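Local atomic coordinates of sphingomyelinase C (Streptomyces griseocarneus, PDB entry 7CNE), a protein that adopts the two-sheet alpha/beta sandwich fold of the DNase I-like endonuclease/exonuclease/phosphatase family. Residues Gly123-Trp127 and Ser128-Phe132; Lys181-Pro184 and Ala185-Val189. All coordinates share one frame; numbering follows the deposited sequence.

Interaction 1: Gly123-Trp127 and Ser128-Phe132; sequences GADWW and SNKGF
S128 N reaches back to D125 O in a weak hydrogen bond (3.3 Å, 160° at the hydrogen), closing a short turn in which A124-W127 have helical backbone angles without the regular bonds of a helix. The hydroxyl of S128 comes to the same carbonyl: OG sits between its own N and carbonyl carbon (chi1 70°), which brings it to 3.4 Å from D125 O, a weak contact whose proton has another acceptor in reach. Beyond it, the chain folds tightly through an inverse gamma turn centred on N129. D125 and K130 then approach across the bend without a salt bridge, OD2 lying 4.1 Å from NZ. A water spans them, donating to OD2 at 2.7 Å and accepting from NZ at 2.7 Å. Bends in the lysine at chi2 and chi4 steer its ammonium group to that water, while D125 OD1 is bonded to S153 OG, so both carboxylate oxygens have partners. On the outer side, the W126 indole meets the face of W127 edge-to-face, its CD1 standing 3.4 Å above the ring plane, over the centre. A bound EPE molecule, probably from the crystallisation liquor, lies beside W127, hydrogen-bonded to D125 O and W126 O and weakly to S128 O. The loop follows C122, disulfide-bonded to C158, and is an irregular connection into strand 131-139; K130 packs on H150 of strand 142-150, its backbone pairs with F118, and F132 lies against V116 of strand 110-117 and V147.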
loop_
_atom_site.group_PDB
_atom_site.type_symbol
_atom_site.label_atom_id
_atom_site.label_comp_id
_atom_site.label_asym_id
_atom_site.label_seq_id
_atom_site.Cartn_x
_atom_site.Cartn_y
_atom_site.Cartn_z
ATOM N N GLY A 123 -11.931 -10.247 11.035
ATOM C CA GLY A 123 -10.778 -10.464 11.885
ATOM C C GLY A 123 -10.259 -9.156 12.431
ATOM O O GLY A 123 -11.026 -8.249 12.771
ATOM N N ALA A 124 -8.928 -9.035 12.477
ATOM C CA ALA A 124 -8.293 -7.852 13.050
ATOM C C ALA A 124 -8.579 -6.600 12.239
ATOM O O ALA A 124 -8.665 -5.502 12.805
ATOM C CB ALA A 124 -6.781 -8.064 13.154
ATOM N N ASP A 125 -8.712 -6.735 10.917
ATOM C CA ASP A 125 -8.915 -5.569 10.064
ATOM C C ASP A 125 -10.193 -4.812 10.425
ATOM O O ASP A 125 -10.257 -3.585 10.279
ATOM C CB ASP A 125 -8.973 -5.996 8.595
ATOM C CG ASP A 125 -7.721 -6.728 8.138
ATOM O OD1 ASP A 125 -7.240 -7.639 8.870
ATOM O OD2 ASP A 125 -7.241 -6.406 7.026
ATOM N N TRP A 126 -11.239 -5.528 10.836
ATOM C CA TRP A 126 -12.507 -4.865 11.137
ATOM C C TRP A 126 -12.349 -3.846 12.256
ATOM O O TRP A 126 -12.927 -2.755 12.198
ATOM C CB TRP A 126 -13.569 -5.894 11.521
ATOM C CG TRP A 126 -14.859 -5.286 12.040
ATOM C CD1 TRP A 126 -15.278 -5.230 13.342
ATOM C CD2 TRP A 126 -15.898 -4.672 11.262
ATOM N NE1 TRP A 126 -16.505 -4.605 13.424
ATOM C CE2 TRP A 126 -16.910 -4.258 12.162
ATOM C CE3 TRP A 126 -16.072 -4.429 9.895
ATOM C CZ2 TRP A 126 -18.075 -3.611 11.736
ATOM C CZ3 TRP A 126 -17.231 -3.784 9.473
ATOM C CH2 TRP A 126 -18.216 -3.387 10.393
ATOM N N TRP A 127 -11.572 -4.184 13.282
ATOM C CA TRP A 127 -11.506 -3.361 14.481
ATOM C C TRP A 127 -10.652 -2.118 14.302
ATOM O O TRP A 127 -10.614 -1.276 15.204
ATOM C CB TRP A 127 -11.005 -4.220 15.654
ATOM C CG TRP A 127 -11.932 -5.382 15.825
ATOM C CD1 TRP A 127 -11.696 -6.683 15.492
ATOM C CD2 TRP A 127 -13.286 -5.319 16.278
ATOM N NE1 TRP A 127 -12.820 -7.446 15.740
ATOM C CE2 TRP A 127 -13.806 -6.629 16.228
ATOM C CE3 TRP A 127 -14.105 -4.284 16.744
ATOM C CZ2 TRP A 127 -15.107 -6.931 16.631
ATOM C CZ3 TRP A 127 -15.397 -4.590 17.146
ATOM C CH2 TRP A 127 -15.883 -5.899 17.081
ATOM N N SER A 128 -10.001 -1.955 13.158
ATOM C CA SER A 128 -9.151 -0.802 12.924
ATOM C C SER A 128 -9.703 0.007 11.752
ATOM O O SER A 128 -10.609 -0.431 11.039
ATOM C CB SER A 128 -7.700 -1.245 12.687
ATOM O OG SER A 128 -7.557 -1.913 11.452
ATOM N N ASN A 129 -9.165 1.210 11.563
ATOM C CA ASN A 129 -9.675 2.110 10.525
ATOM C C ASN A 129 -8.990 1.848 9.183
ATOM O O ASN A 129 -8.476 2.764 8.535
ATOM C CB ASN A 129 -9.496 3.562 10.955
ATOM C CG ASN A 129 -10.695 4.111 11.707
ATOM O OD1 ASN A 129 -11.815 3.586 11.611
ATOM N ND2 ASN A 129 -10.466 5.179 12.472
ATOM N N LYS A 130 -8.975 0.579 8.765
ATOM C CA LYS A 130 -8.443 0.224 7.457
ATOM C C LYS A 130 -9.314 0.836 6.367
ATOM O O LYS A 130 -10.540 0.902 6.492
ATOM C CB LYS A 130 -8.379 -1.301 7.305
ATOM C CG LYS A 130 -7.174 -1.962 7.996
ATOM C CD LYS A 130 -5.887 -1.631 7.240
ATOM C CE LYS A 130 -4.657 -2.107 7.994
ATOM N NZ LYS A 130 -4.335 -3.528 7.717
ATOM N N GLY A 131 -8.680 1.306 5.296
ATOM C CA GLY A 131 -9.429 1.986 4.263
ATOM C C GLY A 131 -8.569 2.389 3.090
ATOM O O GLY A 131 -7.542 1.753 2.828
ATOM N N PHE A 132 -8.968 3.434 2.369
ATOM C CA PHE A 132 -8.164 3.902 1.253
ATOM C C PHE A 132 -8.098 5.422 1.240
ATOM O O PHE A 132 -8.965 6.115 1.785
ATOM C CB PHE A 132 -8.671 3.362 -0.110
ATOM C CG PHE A 132 -10.110 3.690 -0.444
ATOM C CD1 PHE A 132 -11.142 2.842 -0.059
ATOM C CD2 PHE A 132 -10.424 4.803 -1.207
ATOM C CE1 PHE A 132 -12.456 3.123 -0.395
ATOM C CE2 PHE A 132 -11.752 5.082 -1.552
ATOM C CZ PHE A 132 -12.760 4.234 -1.142
HETATM O O HOH W 1 -5.033 -5.332 5.873
#

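Interaction 2: Lys181-Pro184 and Ala185-Val189; sequences KNIP and ADEQV
P184 and E187 lie obliquely to one another, the glutamate's carboxylate end lying against CG and CD of the proline ring. With CG anti to the carbonyl carbon (chi1 -65°) and the chain extended beyond it, E187 OE2 ends 3.5 Å from P184 CD and its carboxylate carbon 3.7 Å from P184 CG. D186 approaches the same ring from another direction, its OD1 3.2 Å from P184 CB. The backbone here is a type I beta turn from P184 to E187, fastened by E187 N to P184 O (3.0 Å, 161° at the hydrogen); the donor stands 51° out of the carbonyl plane. I183 and V189 meet tip to tip, CG2 of each 3.7 Å apart, and CD1 of I183 is 3.8 Å from the same valine methyl. L178 of helix 162-180 packs on both residues, so this apolar pair faces the helix that the chain has just left. The carboxylate's strong polar partner is H145 NE2, bound by OE2; the proline carbons lie against it without being its polar partner, and their weakly polarised C-H groups may add a slight attraction. One backbone bond thus spans the turn, H145 holds the carboxylate, and the apolar pair joins the turn's flanks.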
loop_
_atom_site.group_PDB
_atom_site.type_symbol
_atom_site.label_atom_id
_atom_site.label_comp_id
_atom_site.label_asym_id
_atom_site.label_seq_id
_atom_site.Cartn_x
_atom_site.Cartn_y
_atom_site.Cartn_z
ATOM N N LYS A 181 -17.486 9.581 -8.544
ATOM C CA LYS A 181 -16.722 10.790 -8.824
ATOM C C LYS A 181 -16.862 11.248 -10.273
ATOM O O LYS A 181 -16.475 12.380 -10.585
ATOM C CB LYS A 181 -15.237 10.559 -8.506
ATOM C CG LYS A 181 -14.881 10.547 -7.013
ATOM C CD LYS A 181 -15.013 11.936 -6.393
ATOM C CE LYS A 181 -14.744 11.910 -4.885
ATOM N NZ LYS A 181 -14.865 13.285 -4.295
ATOM N N ASN A 182 -17.378 10.394 -11.155
ATOM C CA ASN A 182 -17.535 10.709 -12.580
ATOM C C ASN A 182 -16.242 11.275 -13.169
ATOM O O ASN A 182 -16.216 12.355 -13.766
ATOM C CB ASN A 182 -18.708 11.672 -12.799
ATOM C CG ASN A 182 -20.050 11.039 -12.470
ATOM O OD1 ASN A 182 -20.335 9.899 -12.858
ATOM N ND2 ASN A 182 -20.879 11.772 -11.745
ATOM N N ILE A 183 -15.159 10.530 -12.994
ATOM C CA ILE A 183 -13.844 10.987 -13.458
ATOM C C ILE A 183 -13.809 10.961 -14.984
ATOM O O ILE A 183 -14.151 9.931 -15.589
ATOM C CB ILE A 183 -12.741 10.104 -12.869
ATOM C CG1 ILE A 183 -12.772 10.178 -11.340
ATOM C CG2 ILE A 183 -11.355 10.507 -13.432
ATOM C CD1 ILE A 183 -11.895 9.132 -10.661
ATOM N N PRO A 184 -13.380 12.039 -15.643
ATOM C CA PRO A 184 -13.272 12.017 -17.111
ATOM C C PRO A 184 -12.392 10.871 -17.603
ATOM O O PRO A 184 -11.339 10.577 -17.030
ATOM C CB PRO A 184 -12.651 13.380 -17.444
ATOM C CG PRO A 184 -12.897 14.242 -16.255
ATOM C CD PRO A 184 -12.946 13.321 -15.062
ATOM N N ALA A 185 -12.826 10.233 -18.694
ATOM C CA ALA A 185 -12.110 9.065 -19.206
ATOM C C ALA A 185 -10.700 9.415 -19.660
ATOM O O ALA A 185 -9.819 8.548 -19.671
ATOM C CB ALA A 185 -12.894 8.429 -20.353
ATOM N N ASP A 186 -10.457 10.669 -20.030
ATOM C CA ASP A 186 -9.133 11.077 -20.476
ATOM C C ASP A 186 -8.165 11.313 -19.320
ATOM O O ASP A 186 -7.011 11.672 -19.571
ATOM C CB ASP A 186 -9.238 12.341 -21.331
ATOM C CG ASP A 186 -9.526 13.570 -20.501
ATOM O OD1 ASP A 186 -10.626 13.657 -19.930
ATOM O OD2 ASP A 186 -8.638 14.440 -20.386
ATOM N N GLU A 187 -8.596 11.120 -18.072
ATOM C CA GLU A 187 -7.735 11.262 -16.905
ATOM C C GLU A 187 -7.425 9.892 -16.310
ATOM O O GLU A 187 -8.317 9.043 -16.191
ATOM C CB GLU A 187 -8.401 12.170 -15.861
ATOM C CG GLU A 187 -8.562 13.593 -16.381
ATOM C CD GLU A 187 -9.257 14.534 -15.413
ATOM O OE1 GLU A 187 -9.414 15.708 -15.797
ATOM O OE2 GLU A 187 -9.642 14.119 -14.288
ATOM N N GLN A 188 -6.156 9.680 -15.952
ATOM C CA GLN A 188 -5.710 8.393 -15.420
ATOM C C GLN A 188 -6.237 8.156 -14.013
ATOM O O GLN A 188 -6.298 9.073 -13.189
ATOM C CB GLN A 188 -4.187 8.314 -15.351
ATOM C CG GLN A 188 -3.451 8.294 -16.635
ATOM C CD GLN A 188 -1.970 8.452 -16.382
ATOM O OE1 GLN A 188 -1.307 7.528 -15.905
ATOM N NE2 GLN A 188 -1.457 9.640 -16.648
ATOM N N VAL A 189 -6.559 6.899 -13.723
ATOM C CA VAL A 189 -7.006 6.472 -12.401
ATOM C C VAL A 189 -6.256 5.190 -12.065
ATOM O O VAL A 189 -6.452 4.168 -12.726
ATOM C CB VAL A 189 -8.517 6.234 -12.327
ATOM C CG1 VAL A 189 -8.906 5.960 -10.865
ATOM C CG2 VAL A 189 -9.285 7.425 -12.916
#

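Interaction 1 comes first along the chain and interaction 2 some fifty residues later; their centres are 28 Å apart and their nearest atoms about 8 Å, without touching. Each is a turn leading into a strand of the same six-stranded sheet, 131-139 and 188-192, with strand 142-150 lying between them. Because those two entering strands run antiparallel, the chain comes in from opposite ends of the strands: K130 rests on H150, the end of the intervening strand, and E187 bonds H145, partway along it. Helix 162-180 lies against both, F177 meeting F132 edge-to-face and L178 packing on I183 and V189. Both are thus chain entries into one sheet of this two-sheet fold.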